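Local structure of uncharacterized protein (Parabacteroides merdae ATCC 43184, 5BMT) at residues L34-A37 with T38-N41; P43-R46 with A47-V51. The protein is of unknown function but carries an N-terminal OB-type domain of a lipoprotein family and is built mainly of beta strands. One frame throughout, in Å; residues are numbered along the deposited sequence. Where two conformers were deposited one is given.

Two neighbouring turns of one OB-type domain illustrate how a short connection between strands is held by local contacts, their centres about 11 Å apart. Contact 1 is the small helix that follows strand 34-35; contact 2 is the beta turn leading into strand 50-57 of the same sheet. Val36 and Ile39 are buried in contact 1, Val51 in contact 2, where the partly exposed Tyr45 packs on it; Ile39 and Tyr45 also touch. Ala37, Thr38 and Asn41 are exposed, as are Thr44 and Arg46. Contact 1 relies on backbone carbonyls and an asparagine amide, contact 2 on a buried carboxylate and bridging waters. One ethanediol, probably from the crystallisation liquor, is hydrogen-bonded to both.

Contact 1 (L34-A37 with T38-N41). With EDO (1,2-ethanediol), chain F.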
ATOM      1  N   LEU A  34      14.108   2.324 -11.002  1.00 12.96           N
ATOM      2  CA  LEU A  34      15.352   1.569 -11.004  1.00 13.16           C
ATOM      3  C   LEU A  34      15.307   0.382 -11.906  1.00 13.45           C
ATOM      4  O   LEU A  34      14.301  -0.318 -11.946  1.00 13.80           O
ATOM      5  CB  LEU A  34      15.634   1.038  -9.587  1.00 13.69           C
ATOM      6  CG  LEU A  34      15.625   2.091  -8.469  1.00 15.82           C
ATOM      7  CD1 LEU A  34      15.794   1.412  -7.135  1.00 17.25           C
ATOM      8  CD2 LEU A  34      16.714   3.131  -8.697  1.00 17.80           C
ATOM      9  N   TYR A  35      16.443   0.098 -12.552  1.00 12.54           N
ATOM     10  CA  TYR A  35      16.633  -1.143 -13.272  1.00 12.38           C
ATOM     11  C   TYR A  35      17.481  -2.048 -12.402  1.00 15.25           C
ATOM     12  O   TYR A  35      18.653  -1.738 -12.137  1.00 15.62           O
ATOM     13  CB  TYR A  35      17.271  -0.947 -14.644  1.00 14.16           C
ATOM     14  CG  TYR A  35      17.542  -2.263 -15.336  1.00 13.67           C
ATOM     15  CD1 TYR A  35      16.493  -3.106 -15.710  1.00 14.36           C
ATOM     16  CD2 TYR A  35      18.847  -2.706 -15.540  1.00 14.25           C
ATOM     17  CE1 TYR A  35      16.738  -4.326 -16.336  1.00 15.34           C
ATOM     18  CE2 TYR A  35      19.106  -3.938 -16.138  1.00 14.79           C
ATOM     19  CZ  TYR A  35      18.047  -4.740 -16.543  1.00 18.46           C
ATOM     20  OH  TYR A  35      18.325  -5.941 -17.157  1.00 19.64           O
ATOM     21  N   VAL A  36      16.896  -3.165 -11.961  1.00 13.90           N
ATOM     22  CA  VAL A  36      17.589  -4.182 -11.185  1.00 13.90           C
ATOM     23  C   VAL A  36      17.551  -5.453 -12.046  1.00 15.40           C
ATOM     24  O   VAL A  36      16.478  -6.060 -12.167  1.00 16.32           O
ATOM     25  CB  VAL A  36      16.995  -4.399  -9.779  1.00 16.55           C
ATOM     26  CG1 VAL A  36      17.809  -5.434  -8.993  1.00 16.99           C
ATOM     27  CG2 VAL A  36      16.921  -3.083  -8.992  1.00 17.08           C
ATOM     28  N   ALA A  37      18.678  -5.807 -12.697  1.00 14.81           N
ATOM     29  CA  ALA A  37      18.715  -6.936 -13.646  1.00 15.00           C
ATOM     30  C   ALA A  37      18.268  -8.250 -13.018  1.00 18.97           C
ATOM     31  O   ALA A  37      17.521  -8.998 -13.658  1.00 18.71           O
ATOM     32  CB  ALA A  37      20.113  -7.092 -14.208  1.00 16.98           C
ATOM     33  N   THR A  38      18.666  -8.523 -11.763  1.00 17.50           N
ATOM     34  CA  THR A  38      18.256  -9.772 -11.115  1.00 17.66           C
ATOM     35  C   THR A  38      16.720  -9.844 -10.972  1.00 20.37           C
ATOM     36  O   THR A  38      16.129 -10.873 -11.324  1.00 20.95           O
ATOM     37  CB  THR A  38      18.967  -9.943  -9.764  1.00 21.68           C
ATOM     38  OG1 THR A  38      18.700  -8.818  -8.925  1.00 23.12           O
ATOM     39  CG2 THR A  38      20.459 -10.188  -9.924  1.00 23.79           C
ATOM     40  N   ILE A  39      16.052  -8.729 -10.584  1.00 15.31           N
ATOM     41  CA  ILE A  39      14.603  -8.734 -10.472  1.00 14.85           C
ATOM     42  C   ILE A  39      13.948  -8.865 -11.843  1.00 15.98           C
ATOM     43  O   ILE A  39      12.965  -9.599 -11.980  1.00 14.88           O
ATOM     44  CB  ILE A  39      14.148  -7.444  -9.741  1.00 16.52           C
ATOM     45  CG1 ILE A  39      14.666  -7.489  -8.265  1.00 17.84           C
ATOM     46  CG2 ILE A  39      12.615  -7.238  -9.824  1.00 17.75           C
ATOM     47  CD1 ILE A  39      14.444  -6.145  -7.405  1.00 18.77           C
ATOM     48  N   ALA A  40      14.509  -8.203 -12.870  1.00 13.48           N
ATOM     49  CA  ALA A  40      13.924  -8.252 -14.216  1.00 13.54           C
ATOM     50  C   ALA A  40      13.948  -9.650 -14.813  1.00 17.64           C
ATOM     51  O   ALA A  40      13.210  -9.914 -15.769  1.00 17.72           O
ATOM     52  CB  ALA A  40      14.686  -7.325 -15.138  1.00 14.39           C
ATOM     53  N   ASN A  41      14.807 -10.545 -14.282  1.00 14.87           N
ATOM     54  CA  ASN A  41      14.926 -11.900 -14.823  1.00 14.52           C
ATOM     55  C   ASN A  41      14.395 -12.946 -13.848  1.00 16.38           C
ATOM     56  O   ASN A  41      14.642 -14.133 -14.054  1.00 17.15           O
ATOM     57  CB  ASN A  41      16.396 -12.177 -15.166  1.00 14.94           C
ATOM     58  CG  ASN A  41      16.794 -11.460 -16.420  1.00 18.12           C
ATOM     59  OD1 ASN A  41      16.433 -11.877 -17.534  1.00 17.86           O
ATOM     60  ND2 ASN A  41      17.506 -10.358 -16.276  1.00 17.63           N
TER
HETATM   61  C1  EDO F 304      10.313 -10.460 -14.173  0.50 15.46           C
HETATM   62  O1  EDO F 304      10.735 -10.979 -15.435  0.50 14.65           O
HETATM   63  C2  EDO F 304       9.076  -9.562 -14.398  0.50 17.45           C
HETATM   64  O2  EDO F 304       8.049 -10.374 -14.903  0.50 17.38           O
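Val36 CB and CG1 meet CG1 and CD1 of Ile39 at the start of a single helical turn, 37-40, which leaves strand 34-35 of the OB-type sheet. Followed outward, Ile39 CB lies 3.6 Å from Val36 O, CG1 reaches Val36 CG1, and CD1 ends 3.8 Å from that same methyl. Val36 offers CG1 because this branch stands anti to the backbone N (chi1 -177°), where Thr38 OG1 touches it. Beyond the turn, Ile39 also packs on Ala79 and Tyr45, joining the turn to strand 73-79 and to the loop of contact 2. With an alanine here, CG1, CG2 and CD1 are gone, and Val36 would probably lose much of its apolar cover on this side, opening a gap between the turn, Ala79 and Tyr45. Ala40 CB comes obliquely to Tyr35 CE1 at 3.8 Å, while the Tyr35 ring also has Arg23 as a cation-pi partner. The backbone closes the turn with Ala40 N bonded to Val36 O at 3.0 Å. Ala37 O accepts two N-H groups of Asn41, weakly from the backbone N and more firmly from side-chain ND2 at 3.0 Å (N-H...O angle 153°). ND2 lies 34° out of the carbonyl plane of Ala37.

Contact 2 (P43-R46 with A47-V51); sequences PTYR and AGDCV. With EDO (1,2-ethanediol), chain F.
Asp49 folds its carboxylate back over Arg46, and OD2 accepts the Arg46 backbone N-H at 2.9 Å, the donor coming from above the carboxylate plane, 62° out of it. CG sits beside the backbone N of Asp49 (chi1 -75°), a setting that carries OD2 back to the start of the turn. OD2 takes a second bond, from a water that also donates to Thr44 O, and OD1 forms a salt bridge with Lys85. Such a charge nearby would probably favour the ionised form of Asp49. The close packing continues at Tyr45, whose CE1 lies 3.5 Å from Val51 CG1, the two side chains crossing at about a right angle; its hydroxyl is bonded to Ser80 O. A type II beta turn runs from Arg46 to Asp49, the entry to strand 50-57 of the OB-type sheet, closed by Asp49 N to Arg46 O at 3.0 Å. Gly48 takes its third position with a positive phi of 101°, where a side chain would press against the preceding carbonyl. The other side is looser. In one of two conformers of the exposed Arg46 side chain, NE bonds at 2.8 Å to a second water, which in turn donates to Ala47 O.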
ATOM      1  N   PRO A  43      11.439 -15.109 -12.246  1.00 14.46           N
ATOM      2  CA  PRO A  43      10.036 -15.486 -12.519  1.00 14.50           C
ATOM      3  C   PRO A  43       9.105 -15.401 -11.313  1.00 17.60           C
ATOM      4  O   PRO A  43       7.897 -15.613 -11.478  1.00 18.84           O
ATOM      5  CB  PRO A  43      10.144 -16.914 -13.054  1.00 16.80           C
ATOM      6  CG  PRO A  43      11.412 -17.433 -12.483  1.00 19.38           C
ATOM      7  CD  PRO A  43      12.357 -16.264 -12.365  1.00 15.92           C
ATOM      8  N   THR A  44       9.627 -15.017 -10.142  1.00 15.65           N
ATOM      9  CA  THR A  44       8.770 -14.786  -8.962  1.00 15.34           C
ATOM     10  C   THR A  44       7.864 -13.562  -9.208  1.00 18.92           C
ATOM     11  O   THR A  44       6.820 -13.427  -8.580  1.00 18.98           O
ATOM     12  CB  THR A  44       9.681 -14.500  -7.741  1.00 19.35           C
ATOM     13  OG1 THR A  44      10.480 -15.662  -7.477  1.00 27.10           O
ATOM     14  CG2 THR A  44       8.901 -14.132  -6.481  1.00 23.38           C
ATOM     15  N   TYR A  45       8.298 -12.632 -10.071  1.00 15.92           N
ATOM     16  CA  TYR A  45       7.605 -11.354 -10.233  1.00 15.31           C
ATOM     17  C   TYR A  45       6.892 -11.163 -11.551  1.00 19.07           C
ATOM     18  O   TYR A  45       7.264 -11.739 -12.590  1.00 18.73           O
ATOM     19  CB  TYR A  45       8.634 -10.216 -10.101  1.00 15.23           C
ATOM     20  CG  TYR A  45       9.414 -10.271  -8.812  1.00 14.10           C
ATOM     21  CD1 TYR A  45       8.774 -10.132  -7.582  1.00 15.27           C
ATOM     22  CD2 TYR A  45      10.775 -10.556  -8.812  1.00 15.25           C
ATOM     23  CE1 TYR A  45       9.474 -10.267  -6.387  1.00 15.77           C
ATOM     24  CE2 TYR A  45      11.493 -10.674  -7.621  1.00 16.20           C
ATOM     25  CZ  TYR A  45      10.833 -10.529  -6.410  1.00 18.31           C
ATOM     26  OH  TYR A  45      11.522 -10.679  -5.237  1.00 20.08           O
ATOM     27  N   ARG A  46       5.849 -10.328 -11.499  1.00 16.54           N
ATOM     28  CA  ARG A  46       5.210  -9.907 -12.722  0.50 16.24           C
ATOM     29  C   ARG A  46       4.780  -8.453 -12.564  1.00 18.08           C
ATOM     30  O   ARG A  46       4.630  -7.929 -11.450  1.00 15.51           O
ATOM     31  CB  ARG A  46       4.095 -10.834 -13.209  0.50 16.82           C
ATOM     32  CG  ARG A  46       2.808 -10.849 -12.409  0.50 25.73           C
ATOM     33  CD  ARG A  46       1.814 -11.839 -13.009  0.50 34.31           C
ATOM     34  NE  ARG A  46       1.157 -11.320 -14.214  0.50 43.76           N
ATOM     35  CZ  ARG A  46       0.315 -12.011 -14.981  0.50 56.23           C
ATOM     36  NH1 ARG A  46       0.016 -13.269 -14.687  0.50 37.16           N
ATOM     37  NH2 ARG A  46      -0.228 -11.448 -16.052  0.50 46.37           N
ATOM     38  N   ALA A  47       4.651  -7.783 -13.707  1.00 15.88           N
ATOM     39  CA  ALA A  47       4.276  -6.368 -13.706  1.00 13.70           C
ATOM     40  C   ALA A  47       2.977  -6.186 -12.916  1.00 14.87           C
ATOM     41  O   ALA A  47       2.038  -6.989 -13.044  1.00 15.56           O
ATOM     42  CB  ALA A  47       4.084  -5.900 -15.151  1.00 14.48           C
ATOM     43  N   GLY A  48       2.979  -5.175 -12.068  1.00 11.31           N
ATOM     44  CA  GLY A  48       1.864  -4.866 -11.179  1.00 11.78           C
ATOM     45  C   GLY A  48       2.075  -5.339  -9.760  1.00 14.70           C
ATOM     46  O   GLY A  48       1.332  -4.931  -8.865  1.00 15.50           O
ATOM     47  N   ASP A  49       3.054  -6.219  -9.532  1.00 12.52           N
ATOM     48  CA  ASP A  49       3.341  -6.687  -8.182  1.00 11.73           C
ATOM     49  C   ASP A  49       3.941  -5.589  -7.344  1.00 13.98           C
ATOM     50  O   ASP A  49       4.683  -4.741  -7.837  1.00 14.06           O
ATOM     51  CB  ASP A  49       4.377  -7.833  -8.212  1.00 12.44           C
ATOM     52  CG  ASP A  49       3.857  -9.184  -8.675  1.00 16.30           C
ATOM     53  OD1 ASP A  49       2.629  -9.337  -8.812  1.00 18.71           O
ATOM     54  OD2 ASP A  49       4.685 -10.102  -8.876  1.00 18.93           O
ATOM     55  N   CYS A  50       3.673  -5.651  -6.047  1.00 12.00           N
ATOM     56  CA  CYS A  50       4.306  -4.784  -5.060  1.00 11.81           C
ATOM     57  C   CYS A  50       5.265  -5.605  -4.258  1.00 12.88           C
ATOM     58  O   CYS A  50       4.979  -6.764  -3.932  1.00 13.27           O
ATOM     59  CB  CYS A  50       3.270  -4.159  -4.145  1.00 12.14           C
ATOM     60  SG  CYS A  50       2.241  -2.928  -4.960  1.00 15.95           S
ATOM     61  N   VAL A  51       6.410  -5.018  -3.917  1.00 11.61           N
ATOM     62  CA  VAL A  51       7.429  -5.715  -3.134  1.00 11.91           C
ATOM     63  C   VAL A  51       8.048  -4.742  -2.157  1.00 13.69           C
ATOM     64  O   VAL A  51       7.910  -3.524  -2.330  1.00 13.08           O
ATOM     65  CB  VAL A  51       8.550  -6.312  -4.066  1.00 14.16           C
ATOM     66  CG1 VAL A  51       7.985  -7.355  -5.041  1.00 13.78           C
ATOM     67  CG2 VAL A  51       9.314  -5.200  -4.822  1.00 14.69           C
TER
HETATM   68  C1  EDO F 304      10.313 -10.460 -14.173  0.50 15.46           C
HETATM   69  O1  EDO F 304      10.735 -10.979 -15.435  0.50 14.65           O
HETATM   70  C2  EDO F 304       9.076  -9.562 -14.398  0.50 17.45           C
HETATM   71  O2  EDO F 304       8.049 -10.374 -14.903  0.50 17.38           O
HETATM   72  O   HOH W   1       4.034 -12.652  -9.203  1.00 26.27           O
HETATM   73  O   HOH W   2       1.467  -8.710 -15.194  1.00 37.22           O